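PDB 3M1R: formimidoylglutamase from Bacillus subtilis, which hydrolyses N-formimidoyl-L-glutamate to L-glutamate and formamide, a late step of histidine degradation, with manganese as cofactor. Local coordinates for residues W32-P46 and S84-H96. Numbering follows the deposited sequence.
Sequences WDGQDIKGPALIGVP and SELLYDLGDIDIH
Tyr-88 carries its ring outward from strand 87-93 and receives the indole of Trp-32 edge-on. CB lies 3.9 Å from Trp-32 CD1 and 4.2 Å from Ala-41 CB on parallel strand 39-45. With CG beside the backbone N (chi1 -73°), the ring rises to put CG 3.5 Å from Trp-32 CD1. That carbon sits off-centre over one face in a T-shaped pair (planes at 66°); Leu-86 CD1 covers the opposite face. Ring CD1 lies 3.7 Å from Trp-32 CA, and CD2 meets Trp-32 CD1. The hydroxyl ends beside Gln-35, modelled too close to be trusted. With an alanine in place of the tyrosine, the indole edge would probably lose the ring it packs against, opening a gap between Trp-32 and Leu-86.

Indole NE1 donates to Gln-35 O at 2.7 Å, and Leu-90 CD2 makes a CH-pi contact over the five-membered ring. Between the strands, Leu-42 N bonds Tyr-88 O and Leu-42 O takes Leu-90 N. A beta bulge shifts the register, and Gly-44 N meets Gly-91 O almost straight (178°). A CB on Gly-44 would clash with Asp-92 OD1, salt-bridged to Arg-65. Backbone bonds thus join neighbouring arginase-fold strands, while apolar contacts pack the Trp-32 loop against them.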
ATOM      1  N   TRP D  32     -14.071 -32.415   3.890  1.00 53.83           N
ATOM      2  CA  TRP D  32     -14.154 -33.824   3.579  1.00 53.53           C
ATOM      3  C   TRP D  32     -13.908 -34.604   4.837  1.00 58.73           C
ATOM      4  O   TRP D  32     -12.901 -34.396   5.500  1.00 64.50           O
ATOM      5  CB  TRP D  32     -13.088 -34.208   2.561  1.00 52.75           C
ATOM      6  CG  TRP D  32     -13.209 -35.607   2.072  1.00 52.71           C
ATOM      7  CD1 TRP D  32     -14.337 -36.209   1.600  1.00 48.66           C
ATOM      8  CD2 TRP D  32     -12.158 -36.577   1.964  1.00 51.87           C
ATOM      9  NE1 TRP D  32     -14.058 -37.498   1.220  1.00 49.25           N
ATOM     10  CE2 TRP D  32     -12.727 -37.748   1.428  1.00 48.04           C
ATOM     11  CE3 TRP D  32     -10.795 -36.568   2.264  1.00 51.02           C
ATOM     12  CZ2 TRP D  32     -11.982 -38.900   1.193  1.00 50.41           C
ATOM     13  CZ3 TRP D  32     -10.059 -37.713   2.030  1.00 47.63           C
ATOM     14  CH2 TRP D  32     -10.653 -38.862   1.503  1.00 52.63           C
ATOM     15  N   ASP D  33     -14.848 -35.464   5.189  1.00 60.65           N
ATOM     16  CA  ASP D  33     -14.547 -36.570   6.077  1.00 75.65           C
ATOM     17  C   ASP D  33     -14.294 -37.728   5.114  1.00 85.39           C
ATOM     18  O   ASP D  33     -14.436 -37.552   3.909  1.00 95.12           O
ATOM     19  CB  ASP D  33     -15.716 -36.849   7.011  1.00 77.84           C
ATOM     20  CG  ASP D  33     -15.272 -37.100   8.432  1.00 85.44           C
ATOM     21  OD1 ASP D  33     -15.305 -36.148   9.239  1.00 85.63           O
ATOM     22  OD2 ASP D  33     -14.887 -38.246   8.741  1.00 90.04           O
ATOM     23  N   GLY D  34     -13.923 -38.898   5.611  1.00 81.83           N
ATOM     24  CA  GLY D  34     -13.460 -39.960   4.730  1.00 81.56           C
ATOM     25  C   GLY D  34     -14.351 -40.401   3.574  1.00 79.67           C
ATOM     26  O   GLY D  34     -13.914 -41.174   2.718  1.00 82.69           O
ATOM     27  N   GLN D  35     -15.588 -39.911   3.534  1.00 74.93           N
ATOM     28  CA  GLN D  35     -16.611 -40.448   2.624  1.00 72.16           C
ATOM     29  C   GLN D  35     -16.220 -40.512   1.142  1.00 69.72           C
ATOM     30  O   GLN D  35     -15.265 -39.868   0.709  1.00 67.87           O
ATOM     31  CB  GLN D  35     -17.949 -39.719   2.807  1.00 68.36           C
ATOM     32  CG  GLN D  35     -17.895 -38.227   2.585  1.00 74.88           C
ATOM     33  CD  GLN D  35     -17.912 -37.434   3.880  1.00 77.84           C
ATOM     34  OE1 GLN D  35     -16.913 -37.358   4.584  1.00 76.41           O
ATOM     35  NE2 GLN D  35     -19.048 -36.827   4.189  1.00 79.75           N
ATOM     36  N   ASP D  36     -16.977 -41.292   0.375  1.00 67.44           N
ATOM     37  CA  ASP D  36     -16.644 -41.595  -1.018  1.00 71.71           C
ATOM     38  C   ASP D  36     -16.739 -40.403  -1.964  1.00 71.19           C
ATOM     39  O   ASP D  36     -17.783 -39.760  -2.074  1.00 67.80           O
ATOM     40  CB  ASP D  36     -17.514 -42.735  -1.543  1.00 76.19           C
ATOM     41  CG  ASP D  36     -16.691 -43.903  -2.046  1.00 88.77           C
ATOM     42  OD1 ASP D  36     -15.666 -43.661  -2.728  1.00 92.64           O
ATOM     43  OD2 ASP D  36     -17.065 -45.060  -1.754  1.00 91.42           O
ATOM     44  N   ILE D  37     -15.642 -40.133  -2.661  1.00 70.14           N
ATOM     45  CA  ILE D  37     -15.566 -38.979  -3.544  1.00 61.96           C
ATOM     46  C   ILE D  37     -16.062 -39.321  -4.934  1.00 62.14           C
ATOM     47  O   ILE D  37     -15.511 -40.178  -5.616  1.00 61.73           O
ATOM     48  CB  ILE D  37     -14.137 -38.438  -3.648  1.00 55.58           C
ATOM     49  CG1 ILE D  37     -13.515 -38.323  -2.258  1.00 57.23           C
ATOM     50  CG2 ILE D  37     -14.127 -37.090  -4.350  1.00 48.14           C
ATOM     51  CD1 ILE D  37     -12.025 -38.130  -2.291  1.00 59.67           C
ATOM     52  N   LYS D  38     -17.117 -38.635  -5.344  1.00 63.41           N
ATOM     53  CA  LYS D  38     -17.665 -38.807  -6.672  1.00 62.34           C
ATOM     54  C   LYS D  38     -17.564 -37.462  -7.370  1.00 61.03           C
ATOM     55  O   LYS D  38     -18.176 -36.484  -6.942  1.00 58.90           O
ATOM     56  CB  LYS D  38     -19.117 -39.258  -6.575  1.00 70.16           C
ATOM     57  CG  LYS D  38     -19.345 -40.396  -5.576  1.00 76.41           C
ATOM     58  CD  LYS D  38     -20.793 -40.428  -5.080  1.00 84.01           C
ATOM     59  CE  LYS D  38     -21.046 -39.414  -3.962  1.00 83.69           C
ATOM     60  NZ  LYS D  38     -20.777 -37.995  -4.360  1.00 80.97           N
ATOM     61  N   GLY D  39     -16.757 -37.411  -8.421  1.00 57.39           N
ATOM     62  CA  GLY D  39     -16.585 -36.207  -9.206  1.00 51.98           C
ATOM     63  C   GLY D  39     -15.564 -35.228  -8.661  1.00 45.41           C
ATOM     64  O   GLY D  39     -14.624 -35.599  -7.966  1.00 49.13           O
ATOM     65  N   PRO D  40     -15.753 -33.952  -8.974  1.00 44.76           N
ATOM     66  CA  PRO D  40     -14.830 -32.883  -8.567  1.00 41.93           C
ATOM     67  C   PRO D  40     -14.735 -32.759  -7.053  1.00 44.86           C
ATOM     68  O   PRO D  40     -15.738 -32.902  -6.346  1.00 47.98           O
ATOM     69  CB  PRO D  40     -15.476 -31.622  -9.137  1.00 45.04           C
ATOM     70  CG  PRO D  40     -16.409 -32.108 -10.207  1.00 48.53           C
ATOM     71  CD  PRO D  40     -16.881 -33.452  -9.772  1.00 49.15           C
ATOM     72  N   ALA D  41     -13.523 -32.516  -6.568  1.00 39.35           N
ATOM     73  CA  ALA D  41     -13.297 -32.206  -5.162  1.00 38.99           C
ATOM     74  C   ALA D  41     -12.010 -31.393  -5.057  1.00 38.50           C
ATOM     75  O   ALA D  41     -11.025 -31.698  -5.743  1.00 41.73           O
ATOM     76  CB  ALA D  41     -13.203 -33.471  -4.343  1.00 35.47           C
ATOM     77  N   LEU D  42     -12.031 -30.358  -4.218  1.00 36.69           N
ATOM     78  CA  LEU D  42     -10.884 -29.444  -4.054  1.00 38.42           C
ATOM     79  C   LEU D  42      -9.765 -30.009  -3.190  1.00 38.59           C
ATOM     80  O   LEU D  42     -10.022 -30.676  -2.179  1.00 39.92           O
ATOM     81  CB  LEU D  42     -11.337 -28.128  -3.425  1.00 38.86           C
ATOM     82  CG  LEU D  42     -12.449 -27.352  -4.127  1.00 45.59           C
ATOM     83  CD1 LEU D  42     -13.167 -26.466  -3.122  1.00 46.97           C
ATOM     84  CD2 LEU D  42     -11.884 -26.522  -5.267  1.00 46.98           C
ATOM     85  N   ILE D  43      -8.526 -29.721  -3.584  1.00 37.66           N
ATOM     86  CA  ILE D  43      -7.360 -30.032  -2.760  1.00 39.68           C
ATOM     87  C   ILE D  43      -6.294 -28.932  -2.893  1.00 41.91           C
ATOM     88  O   ILE D  43      -5.988 -28.481  -3.995  1.00 40.14           O
ATOM     89  CB  ILE D  43      -6.771 -31.431  -3.097  1.00 37.61           C
ATOM     90  CG1 ILE D  43      -5.752 -31.864  -2.042  1.00 38.52           C
ATOM     91  CG2 ILE D  43      -6.140 -31.450  -4.475  1.00 34.56           C
ATOM     92  CD1 ILE D  43      -5.264 -33.264  -2.260  1.00 44.14           C
ATOM     93  N   GLY D  44      -5.760 -28.481  -1.759  1.00 41.61           N
ATOM     94  CA  GLY D  44      -4.742 -27.435  -1.739  1.00 39.89           C
ATOM     95  C   GLY D  44      -3.327 -27.991  -1.682  1.00 42.93           C
ATOM     96  O   GLY D  44      -3.075 -29.037  -1.059  1.00 43.37           O
ATOM     97  N   VAL D  45      -2.407 -27.305  -2.353  1.00 42.52           N
ATOM     98  CA  VAL D  45      -0.984 -27.676  -2.357  1.00 37.42           C
ATOM     99  C   VAL D  45      -0.159 -26.401  -2.164  1.00 39.59           C
ATOM    100  O   VAL D  45       0.314 -25.812  -3.134  1.00 41.43           O
ATOM    101  CB  VAL D  45      -0.567 -28.328  -3.686  1.00 38.85           C
ATOM    102  CG1 VAL D  45       0.916 -28.775  -3.646  1.00 41.92           C
ATOM    103  CG2 VAL D  45      -1.481 -29.495  -4.032  1.00 33.62           C
ATOM    104  N   PRO D  46      -0.012 -25.958  -0.909  1.00 34.51           N
ATOM    105  CA  PRO D  46       0.603 -24.673  -0.573  1.00 35.91           C
ATOM    106  C   PRO D  46       2.136 -24.701  -0.605  1.00 38.22           C
ATOM    107  O   PRO D  46       2.756 -24.378   0.407  1.00 40.48           O
ATOM    108  CB  PRO D  46       0.131 -24.423   0.867  1.00 37.27           C
ATOM    109  CG  PRO D  46      -0.525 -25.714   1.328  1.00 40.32           C
ATOM    110  CD  PRO D  46      -0.331 -26.744   0.289  1.00 41.73           C
ATOM    111  N   SER D  84     -24.173 -29.948  -8.375  1.00 83.03           N
ATOM    112  CA  SER D  84     -25.517 -30.480  -8.163  1.00 90.96           C
ATOM    113  C   SER D  84     -25.739 -30.904  -6.713  1.00 91.13           C
ATOM    114  O   SER D  84     -26.749 -30.557  -6.106  1.00 91.44           O
ATOM    115  CB  SER D  84     -25.805 -31.634  -9.126  1.00 94.85           C
ATOM    116  OG  SER D  84     -24.676 -32.478  -9.259  1.00 99.68           O
ATOM    117  N   GLU D  85     -24.783 -31.642  -6.158  1.00 93.28           N
ATOM    118  CA  GLU D  85     -24.893 -32.120  -4.783  1.00 97.29           C
ATOM    119  C   GLU D  85     -24.067 -31.275  -3.812  1.00 86.00           C
ATOM    120  O   GLU D  85     -24.556 -30.296  -3.253  1.00 85.80           O
ATOM    121  CB  GLU D  85     -24.491 -33.597  -4.692  1.00110.18           C
ATOM    122  CG  GLU D  85     -23.308 -33.994  -5.577  1.00116.62           C
ATOM    123  CD  GLU D  85     -23.720 -34.884  -6.742  1.00119.18           C
ATOM    124  OE1 GLU D  85     -22.826 -35.438  -7.421  1.00119.56           O
ATOM    125  OE2 GLU D  85     -24.941 -35.027  -6.972  1.00118.49           O
ATOM    126  N   LEU D  86     -22.818 -31.672  -3.603  1.00 71.42           N
ATOM    127  CA  LEU D  86     -21.900 -30.889  -2.802  1.00 63.33           C
ATOM    128  C   LEU D  86     -20.502 -31.115  -3.336  1.00 55.77           C
ATOM    129  O   LEU D  86     -20.260 -32.070  -4.075  1.00 50.83           O
ATOM    130  CB  LEU D  86     -21.985 -31.270  -1.324  1.00 63.65           C
ATOM    131  CG  LEU D  86     -21.672 -32.712  -0.927  1.00 63.77           C
ATOM    132  CD1 LEU D  86     -20.220 -33.028  -1.166  1.00 59.46           C
ATOM    133  CD2 LEU D  86     -22.034 -32.980   0.536  1.00 62.26           C
ATOM    134  N   LEU D  87     -19.582 -30.236  -2.958  1.00 50.44           N
ATOM    135  CA  LEU D  87     -18.201 -30.323  -3.409  1.00 39.10           C
ATOM    136  C   LEU D  87     -17.321 -30.473  -2.188  1.00 39.16           C
ATOM    137  O   LEU D  87     -17.303 -29.601  -1.333  1.00 45.00           O
ATOM    138  CB  LEU D  87     -17.847 -29.047  -4.146  1.00 43.13           C
ATOM    139  CG  LEU D  87     -16.516 -28.943  -4.871  1.00 51.94           C
ATOM    140  CD1 LEU D  87     -16.499 -29.861  -6.087  1.00 53.79           C
ATOM    141  CD2 LEU D  87     -16.289 -27.491  -5.272  1.00 46.74           C
ATOM    142  N   TYR D  88     -16.582 -31.573  -2.098  1.00 46.42           N
ATOM    143  CA  TYR D  88     -15.690 -31.763  -0.954  1.00 41.46           C
ATOM    144  C   TYR D  88     -14.421 -30.920  -1.042  1.00 41.47           C
ATOM    145  O   TYR D  88     -13.888 -30.665  -2.116  1.00 47.47           O
ATOM    146  CB  TYR D  88     -15.324 -33.237  -0.742  1.00 36.99           C
ATOM    147  CG  TYR D  88     -16.453 -34.070  -0.174  1.00 53.20           C
ATOM    148  CD1 TYR D  88     -16.940 -33.840   1.108  1.00 56.63           C
ATOM    149  CD2 TYR D  88     -17.029 -35.088  -0.920  1.00 60.79           C
ATOM    150  CE1 TYR D  88     -17.973 -34.597   1.623  1.00 62.21           C
ATOM    151  CE2 TYR D  88     -18.064 -35.853  -0.412  1.00 65.80           C
ATOM    152  CZ  TYR D  88     -18.533 -35.605   0.857  1.00 65.96           C
ATOM    153  OH  TYR D  88     -19.568 -36.369   1.352  1.00 70.29           O
ATOM    154  N   ASP D  89     -13.964 -30.473   0.115  1.00 39.14           N
ATOM    155  CA  ASP D  89     -12.647 -29.892   0.249  1.00 44.54           C
ATOM    156  C   ASP D  89     -11.837 -30.932   1.005  1.00 41.91           C
ATOM    157  O   ASP D  89     -12.039 -31.142   2.202  1.00 41.47           O
ATOM    158  CB  ASP D  89     -12.718 -28.591   1.043  1.00 43.33           C
ATOM    159  CG  ASP D  89     -11.422 -27.816   1.014  1.00 49.20           C
ATOM    160  OD1 ASP D  89     -10.355 -28.426   0.770  1.00 45.53           O
ATOM    161  OD2 ASP D  89     -11.482 -26.582   1.233  1.00 54.81           O
ATOM    162  N   LEU D  90     -10.932 -31.589   0.299  1.00 42.23           N
ATOM    163  CA  LEU D  90     -10.188 -32.701   0.878  1.00 49.03           C
ATOM    164  C   LEU D  90      -9.192 -32.249   1.945  1.00 50.29           C
ATOM    165  O   LEU D  90      -8.798 -33.039   2.815  1.00 47.69           O
ATOM    166  CB  LEU D  90      -9.475 -33.488  -0.222  1.00 46.34           C
ATOM    167  CG  LEU D  90     -10.363 -33.932  -1.381  1.00 45.15           C
ATOM    168  CD1 LEU D  90      -9.627 -34.977  -2.206  1.00 45.52           C
ATOM    169  CD2 LEU D  90     -11.682 -34.476  -0.859  1.00 43.93           C
ATOM    170  N   GLY D  91      -8.800 -30.977   1.879  1.00 46.76           N
ATOM    171  CA  GLY D  91      -7.784 -30.441   2.762  1.00 42.47           C
ATOM    172  C   GLY D  91      -6.587 -29.926   1.982  1.00 47.30           C
ATOM    173  O   GLY D  91      -6.673 -29.687   0.777  1.00 41.74           O
ATOM    174  N   ASP D  92      -5.469 -29.740   2.682  1.00 44.09           N
ATOM    175  CA  ASP D  92      -4.221 -29.340   2.059  1.00 42.20           C
ATOM    176  C   ASP D  92      -3.197 -30.472   2.195  1.00 46.53           C
ATOM    177  O   ASP D  92      -3.128 -31.158   3.226  1.00 41.75           O
ATOM    178  CB  ASP D  92      -3.667 -28.082   2.726  1.00 42.47           C
ATOM    179  CG  ASP D  92      -4.428 -26.817   2.345  1.00 47.62           C
ATOM    180  OD1 ASP D  92      -5.103 -26.799   1.294  1.00 41.55           O
ATOM    181  OD2 ASP D  92      -4.320 -25.826   3.099  1.00 50.90           O
ATOM    182  N   ILE D  93      -2.399 -30.663   1.152  1.00 43.90           N
ATOM    183  CA  ILE D  93      -1.301 -31.593   1.236  1.00 48.64           C
ATOM    184  C   ILE D  93      -0.246 -30.985   2.109  1.00 51.37           C
ATOM    185  O   ILE D  93       0.154 -29.837   1.910  1.00 55.62           O
ATOM    186  CB  ILE D  93      -0.725 -31.905  -0.127  1.00 53.51           C
ATOM    187  CG1 ILE D  93      -1.798 -32.582  -0.973  1.00 52.09           C
ATOM    188  CG2 ILE D  93       0.488 -32.812   0.018  1.00 53.96           C
ATOM    189  CD1 ILE D  93      -1.468 -32.649  -2.430  1.00 57.06           C
ATOM    190  N   ASP D  94       0.196 -31.750   3.099  1.00 51.11           N
ATOM    191  CA  ASP D  94       1.211 -31.262   4.023  1.00 51.93           C
ATOM    192  C   ASP D  94       2.512 -30.893   3.305  1.00 55.56           C
ATOM    193  O   ASP D  94       3.031 -31.657   2.493  1.00 63.41           O
ATOM    194  CB  ASP D  94       1.487 -32.294   5.108  1.00 57.52           C
ATOM    195  CG  ASP D  94       2.575 -31.855   6.044  1.00 64.59           C
ATOM    196  OD1 ASP D  94       2.297 -31.005   6.910  1.00 67.55           O
ATOM    197  OD2 ASP D  94       3.713 -32.341   5.897  1.00 71.00           O
ATOM    198  N   ILE D  95       3.043 -29.717   3.613  1.00 50.81           N
ATOM    199  CA  ILE D  95       4.266 -29.263   2.975  1.00 48.20           C
ATOM    200  C   ILE D  95       5.373 -29.121   4.012  1.00 53.47           C
ATOM    201  O   ILE D  95       5.180 -28.507   5.064  1.00 52.06           O
ATOM    202  CB  ILE D  95       4.066 -27.908   2.257  1.00 46.53           C
ATOM    203  CG1 ILE D  95       2.959 -28.006   1.207  1.00 44.47           C
ATOM    204  CG2 ILE D  95       5.389 -27.423   1.628  1.00 47.54           C
ATOM    205  CD1 ILE D  95       3.188 -29.073   0.165  1.00 46.12           C
ATOM    206  N   HIS D  96       6.536 -29.687   3.722  1.00 57.54           N
ATOM    207  CA  HIS D  96       7.659 -29.556   4.637  1.00 66.17           C
ATOM    208  C   HIS D  96       8.182 -28.122   4.682  1.00 68.49           C
ATOM    209  O   HIS D  96       8.493 -27.532   3.644  1.00 68.33           O
ATOM    210  CB  HIS D  96       8.793 -30.483   4.237  1.00 69.40           C
ATOM    211  CG  HIS D  96       9.789 -30.696   5.326  1.00 78.73           C
ATOM    212  ND1 HIS D  96      10.207 -31.947   5.719  1.00 84.84           N
ATOM    213  CD2 HIS D  96      10.422 -29.814   6.135  1.00 81.50           C
ATOM    214  CE1 HIS D  96      11.073 -31.827   6.709  1.00 89.09           C
ATOM    215  NE2 HIS D  96      11.219 -30.543   6.982  1.00 86.83           N
TER